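Local coordinates for msDPBB_sym2 protein (Synthetic construct, PDB 7DWW), which adopts a computationally designed, internally repeated double-psi beta barrel, modelled on the core fold of RNA polymerase, at residues V48-A53 with E69-L74; N63-D68 with V83-V88. One frame throughout, in Å; residues are numbered along the deposited sequence.

Interaction 1: V48-A53 with E69-L74; sequences VIARVA and EELMRL
L74, a leucine that packs on V48, is fixed in its helical turn by a 2.8 Å hydrogen bond from its backbone N to O of E70. Spaced three residues apart on helix 69-75, L71 and L74 face the strand, which answers with V48 and A50, alternate residues on the same strand face. V48 works as a two-pronged group. Its CG1 lies anti to the backbone N (chi1 164°) and meets L71 CD1 at 3.4 Å, closer than carbon atoms usually approach, a sign of tight local packing. The other prong, CG2, takes L74, touching CD2 of that leucine at 3.8 Å. Both leucines run slantwise over the valine. L71 forks in turn: while CD1 presses on V48, CD2 reaches along the strand to the methyl CB of A50, a looser touch at 4.1 Å. The meeting is therefore wholly aliphatic, dense at the buried L71 and thinning toward the exposed L74. Away from the strand, R73 NE donates to E69 OE2 one helical turn back at 2.7 Å and 173°, on the syn side of the carboxylate; the second arm of this pair is modelled too close to be trusted. The axes of segments 48-53 and 69-74 come within 9.9 Å at closest approach, their directions 155° apart. Strand 47-54 is hydrogen-bonded to strand 39-43, and A50 also packs on I42. On its other side the helix sets M72 against V9 and L11 of strand 4-11, so it bridges two strands of the barrel.

Interaction 2: N63-D68 with V83-V88; sequences NIVRMD and VEIMKV
V83 opens the contact with V65: with CG1 set beside the backbone N (chi1 -73°), CG2 falls between the backbone N and the carbonyl carbon and touches V65 CG1 at 3.7 Å, the two side chains crossing at about a right angle. Two residues on, I85 makes the second touch. Its CG1 leaves beside the backbone N and the chain then runs extended (chi2 177°), which carries the terminal CD1 out to V65, where the side chains meet tip to tip. That methyl lies 3.6 Å from both CB and CG2 of V65, with CG1 slightly farther, so it sits against the branch point of the valine. V83 and I85 thus project from one face of strand 82-87 and receive V65 from strand 64-67. The strands are not paired with each other, because strand 4-11 lies between them in the sheet; their side chains meet across the barrel interior, where V65 also packs on V22 and M24. At the chain terminus, K87 NZ donates to V88 O at 3.0 Å, well above the carbonyl plane, and reaches L39 O by a weak bond. All three residues in the contact are buried and offer only aliphatic carbon, so the chemistry is that of a hydrophobic core: shape and burial hold the two strands against each other, while the backbone of V65 is hydrogen-bonded to R8 and A10 of strand 4-11.

Overall arrangement
From the N terminus, strand 4-11, which will later separate the two strands of interaction 2, is laid down first, followed by strands 21-24 and 39-43. Strand 47-54 then starts interaction 1, a loop that closes when helix 69-75 returns to it. Before that happens, strand 64-67 begins interaction 2, closed only by the last strand, 82-87. The two loops therefore cross, as the segments alternate along the chain. Their centres lie about 8 Å apart, and they touch twice, M72 on M67 and I49 on V88. Together they tie the helix to one barrel strand and join two others through the core.

Interaction 1: V48-A53 with E69-L74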
loop_
_atom_site.group_PDB
_atom_site.type_symbol
_atom_site.label_atom_id
_atom_site.label_comp_id
_atom_site.label_asym_id
_atom_site.label_seq_id
_atom_site.Cartn_x
_atom_site.Cartn_y
_atom_site.Cartn_z
ATOM N N VAL A 48 -4.652 0.663 -9.783
ATOM C CA VAL A 48 -5.779 0.731 -8.853
ATOM C C VAL A 48 -5.524 1.937 -7.964
ATOM O O VAL A 48 -4.374 2.223 -7.621
ATOM C CB VAL A 48 -5.898 -0.568 -8.014
ATOM C CG1 VAL A 48 -6.798 -0.341 -6.824
ATOM C CG2 VAL A 48 -6.407 -1.724 -8.851
ATOM N N ILE A 49 -6.581 2.636 -7.576
ATOM C CA ILE A 49 -6.468 3.753 -6.649
ATOM C C ILE A 49 -7.081 3.340 -5.316
ATOM O O ILE A 49 -8.221 2.867 -5.270
ATOM C CB ILE A 49 -7.123 5.018 -7.230
ATOM C CG1 ILE A 49 -6.545 5.300 -8.626
ATOM C CG2 ILE A 49 -6.870 6.208 -6.302
ATOM C CD1 ILE A 49 -7.251 6.389 -9.415
ATOM N N ALA A 50 -6.347 3.572 -4.227
ATOM C CA ALA A 50 -6.725 3.111 -2.897
ATOM C C ALA A 50 -6.522 4.265 -1.933
ATOM O O ALA A 50 -5.978 5.309 -2.295
ATOM C CB ALA A 50 -5.884 1.898 -2.485
ATOM N N ARG A 51 -6.866 4.069 -0.673
ATOM C CA ARG A 51 -6.602 5.115 0.336
ATOM C C ARG A 51 -5.539 4.565 1.278
ATOM O O ARG A 51 -5.507 3.377 1.467
ATOM C CB ARG A 51 -7.882 5.564 1.038
ATOM C CG ARG A 51 -8.838 6.279 0.100
ATOM C CD ARG A 51 -9.824 7.248 0.727
ATOM N NE ARG A 51 -10.542 7.946 -0.317
ATOM C CZ ARG A 51 -10.288 9.186 -0.690
ATOM N NH1 ARG A 51 -9.340 9.870 -0.087
ATOM N NH2 ARG A 51 -10.980 9.737 -1.658
ATOM N N VAL A 52 -4.746 5.439 1.874
ATOM C CA VAL A 52 -3.592 5.020 2.711
ATOM C C VAL A 52 -3.885 5.171 4.197
ATOM O O VAL A 52 -4.492 6.151 4.570
ATOM C CB VAL A 52 -2.349 5.844 2.330
ATOM C CG1 VAL A 52 -1.097 5.343 3.007
ATOM C CG2 VAL A 52 -2.137 5.864 0.847
ATOM N N ALA A 53 -3.394 4.224 4.987
ATOM C CA ALA A 53 -3.489 4.269 6.457
ATOM C C ALA A 53 -2.170 3.789 7.064
ATOM O O ALA A 53 -1.413 3.149 6.377
ATOM C CB ALA A 53 -4.654 3.455 6.935
ATOM N N GLU A 69 -6.497 -9.122 0.125
ATOM C CA GLU A 69 -6.276 -10.088 -0.958
ATOM C C GLU A 69 -7.087 -9.730 -2.198
ATOM O O GLU A 69 -6.618 -9.901 -3.333
ATOM C CB GLU A 69 -6.595 -11.518 -0.482
ATOM C CG GLU A 69 -8.081 -11.847 -0.348
ATOM C CD GLU A 69 -8.681 -12.314 -1.672
ATOM O OE1 GLU A 69 -9.926 -12.309 -1.815
ATOM O OE2 GLU A 69 -7.898 -12.697 -2.582
ATOM N N GLU A 70 -8.296 -9.200 -2.014
ATOM C CA GLU A 70 -9.067 -8.885 -3.210
ATOM C C GLU A 70 -8.501 -7.697 -3.969
ATOM O O GLU A 70 -8.526 -7.706 -5.208
ATOM C CB GLU A 70 -10.531 -8.622 -2.878
ATOM C CG GLU A 70 -11.370 -8.536 -4.158
ATOM C CD GLU A 70 -12.860 -8.407 -3.903
ATOM O OE1 GLU A 70 -13.572 -7.867 -4.789
ATOM O OE2 GLU A 70 -13.314 -8.845 -2.821
ATOM N N LEU A 71 -7.946 -6.712 -3.259
ATOM C CA LEU A 71 -7.342 -5.552 -3.965
ATOM C C LEU A 71 -6.140 -6.044 -4.768
ATOM O O LEU A 71 -5.956 -5.612 -5.877
ATOM C CB LEU A 71 -6.958 -4.457 -2.975
ATOM C CG LEU A 71 -6.592 -3.120 -3.617
ATOM C CD1 LEU A 71 -7.786 -2.494 -4.316
ATOM C CD2 LEU A 71 -6.006 -2.169 -2.605
ATOM N N MET A 72 -5.397 -6.985 -4.208
ATOM C CA MET A 72 -4.276 -7.608 -4.943
ATOM C C MET A 72 -4.834 -8.255 -6.214
ATOM O O MET A 72 -4.278 -8.073 -7.263
ATOM C CB MET A 72 -3.642 -8.706 -4.091
ATOM C CG MET A 72 -2.882 -8.211 -2.912
ATOM S SD MET A 72 -2.065 -9.582 -2.100
ATOM C CE MET A 72 -2.075 -9.017 -0.410
ATOM N N ARG A 73 -5.935 -8.985 -6.095
ATOM C CA ARG A 73 -6.507 -9.647 -7.289
ATOM C C ARG A 73 -6.950 -8.594 -8.300
ATOM O O ARG A 73 -6.773 -8.812 -9.484
ATOM C CB ARG A 73 -7.664 -10.563 -6.901
ATOM C CG ARG A 73 -7.235 -11.941 -6.432
ATOM C CD ARG A 73 -8.407 -12.866 -6.216
ATOM N NE ARG A 73 -9.101 -12.603 -4.988
ATOM C CZ ARG A 73 -10.373 -12.283 -4.938
ATOM N NH1 ARG A 73 -11.056 -12.189 -6.060
ATOM N NH2 ARG A 73 -10.955 -12.064 -3.782
ATOM N N LEU A 74 -7.525 -7.498 -7.837
ATOM C CA LEU A 74 -7.963 -6.461 -8.789
ATOM C C LEU A 74 -6.759 -5.902 -9.533
ATOM O O LEU A 74 -6.865 -5.713 -10.722
ATOM C CB LEU A 74 -8.670 -5.345 -8.024
ATOM C CG LEU A 74 -9.310 -4.291 -8.910
ATOM C CD1 LEU A 74 -10.412 -4.895 -9.749
ATOM C CD2 LEU A 74 -9.834 -3.138 -8.087
#

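Interaction 2: N63-D68 with V83-V88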
loop_
_atom_site.group_PDB
_atom_site.type_symbol
_atom_site.label_atom_id
_atom_site.label_comp_id
_atom_site.label_asym_id
_atom_site.label_seq_id
_atom_site.Cartn_x
_atom_site.Cartn_y
_atom_site.Cartn_z
ATOM N N ASN A 63 9.652 -1.677 4.005
ATOM C CA ASN A 63 9.256 -1.065 2.716
ATOM C C ASN A 63 8.185 -1.975 2.091
ATOM O O ASN A 63 8.295 -2.371 0.936
ATOM C CB ASN A 63 10.450 -0.531 1.924
ATOM C CG ASN A 63 10.188 -0.335 0.459
ATOM O OD1 ASN A 63 10.546 -1.174 -0.356
ATOM N ND2 ASN A 63 9.511 0.743 0.134
ATOM N N ILE A 64 7.172 -2.303 2.883
ATOM C CA ILE A 64 6.048 -3.131 2.374
ATOM C C ILE A 64 4.799 -2.252 2.324
ATOM O O ILE A 64 4.786 -1.210 2.959
ATOM C CB ILE A 64 5.767 -4.328 3.293
ATOM C CG1 ILE A 64 5.683 -3.904 4.753
ATOM C CG2 ILE A 64 6.755 -5.458 3.067
ATOM C CD1 ILE A 64 5.073 -4.933 5.651
ATOM N N VAL A 65 3.825 -2.694 1.542
ATOM C CA VAL A 65 2.483 -2.057 1.489
ATOM C C VAL A 65 1.502 -3.187 1.774
ATOM O O VAL A 65 1.524 -4.147 1.046
ATOM C CB VAL A 65 2.200 -1.352 0.151
ATOM C CG1 VAL A 65 2.384 -2.249 -1.046
ATOM C CG2 VAL A 65 0.814 -0.736 0.138
ATOM N N ARG A 66 0.738 -3.089 2.850
ATOM C CA ARG A 66 -0.194 -4.170 3.183
ATOM C C ARG A 66 -1.533 -3.907 2.510
ATOM O O ARG A 66 -2.058 -2.796 2.582
ATOM C CB ARG A 66 -0.385 -4.264 4.690
ATOM C CG ARG A 66 0.776 -4.912 5.398
ATOM C CD ARG A 66 0.393 -5.401 6.769
ATOM N NE ARG A 66 1.572 -5.840 7.517
ATOM C CZ ARG A 66 2.120 -7.045 7.416
ATOM N NH1 ARG A 66 1.601 -7.949 6.600
ATOM N NH2 ARG A 66 3.188 -7.354 8.151
ATOM N N MET A 67 -2.094 -4.953 1.880
ATOM C CA MET A 67 -3.253 -4.880 1.006
ATOM C C MET A 67 -4.181 -6.045 1.320
ATOM O O MET A 67 -3.740 -7.120 1.712
ATOM C CB MET A 67 -2.870 -4.942 -0.494
ATOM C CG MET A 67 -1.889 -3.867 -0.968
ATOM S SD MET A 67 -1.479 -4.132 -2.719
ATOM C CE MET A 67 -3.081 -4.101 -3.510
ATOM N N ASP A 68 -5.479 -5.819 1.125
ATOM C CA ASP A 68 -6.441 -6.912 1.148
ATOM C C ASP A 68 -6.230 -7.827 -0.060
ATOM O O ASP A 68 -5.857 -7.377 -1.149
ATOM C CB ASP A 68 -7.853 -6.331 1.149
ATOM C CG ASP A 68 -8.919 -7.386 1.266
ATOM O OD1 ASP A 68 -9.432 -7.538 2.385
ATOM O OD2 ASP A 68 -9.193 -8.077 0.266
ATOM N N VAL A 83 5.445 -3.045 -6.233
ATOM C CA VAL A 83 4.505 -2.095 -6.823
ATOM C C VAL A 83 5.074 -0.703 -6.631
ATOM O O VAL A 83 5.839 -0.448 -5.697
ATOM C CB VAL A 83 3.087 -2.160 -6.205
ATOM C CG1 VAL A 83 2.396 -3.425 -6.667
ATOM C CG2 VAL A 83 3.184 -2.142 -4.680
ATOM N N GLU A 84 4.659 0.199 -7.513
ATOM C CA GLU A 84 4.889 1.626 -7.349
ATOM C C GLU A 84 3.663 2.297 -6.762
ATOM O O GLU A 84 2.536 2.051 -7.212
ATOM C CB GLU A 84 5.225 2.305 -8.674
ATOM C CG GLU A 84 5.337 3.802 -8.557
ATOM C CD GLU A 84 5.804 4.433 -9.839
ATOM O OE1 GLU A 84 6.036 3.699 -10.827
ATOM O OE2 GLU A 84 5.954 5.670 -9.852
ATOM N N ILE A 85 3.869 3.151 -5.766
ATOM C CA ILE A 85 2.766 3.843 -5.096
ATOM C C ILE A 85 2.977 5.319 -5.312
ATOM O O ILE A 85 4.066 5.850 -5.023
ATOM C CB ILE A 85 2.709 3.500 -3.599
ATOM C CG1 ILE A 85 2.639 1.994 -3.444
ATOM C CG2 ILE A 85 1.526 4.257 -2.881
ATOM C CD1 ILE A 85 2.645 1.503 -2.030
ATOM N N MET A 86 2.008 5.968 -5.925
ATOM C CA MET A 86 2.177 7.340 -6.343
ATOM C C MET A 86 1.035 8.192 -5.823
ATOM O O MET A 86 -0.125 7.771 -5.830
ATOM C CB MET A 86 2.245 7.417 -7.870
ATOM C CG MET A 86 2.452 8.794 -8.432
ATOM S SD MET A 86 2.355 8.753 -10.237
ATOM C CE MET A 86 2.421 6.994 -10.542
ATOM N N LYS A 87 1.378 9.396 -5.399
ATOM C CA LYS A 87 0.291 10.231 -4.922
ATOM C C LYS A 87 -0.445 10.809 -6.116
ATOM O O LYS A 87 0.183 11.393 -7.019
ATOM C CB LYS A 87 0.806 11.340 -4.004
ATOM C CG LYS A 87 -0.148 11.715 -2.865
ATOM C CD LYS A 87 -1.503 12.151 -3.415
ATOM C CE LYS A 87 -2.554 12.327 -2.322
ATOM N NZ LYS A 87 -3.937 12.446 -2.886
ATOM N N VAL A 88 -1.771 10.643 -6.039
ATOM C CA VAL A 88 -2.681 10.981 -7.140
ATOM C C VAL A 88 -3.430 12.294 -6.868
ATOM O O VAL A 88 -3.264 12.928 -5.817
ATOM C CB VAL A 88 -3.701 9.822 -7.427
ATOM C CG1 VAL A 88 -4.329 9.318 -6.155
ATOM C CG2 VAL A 88 -4.794 10.283 -8.409
#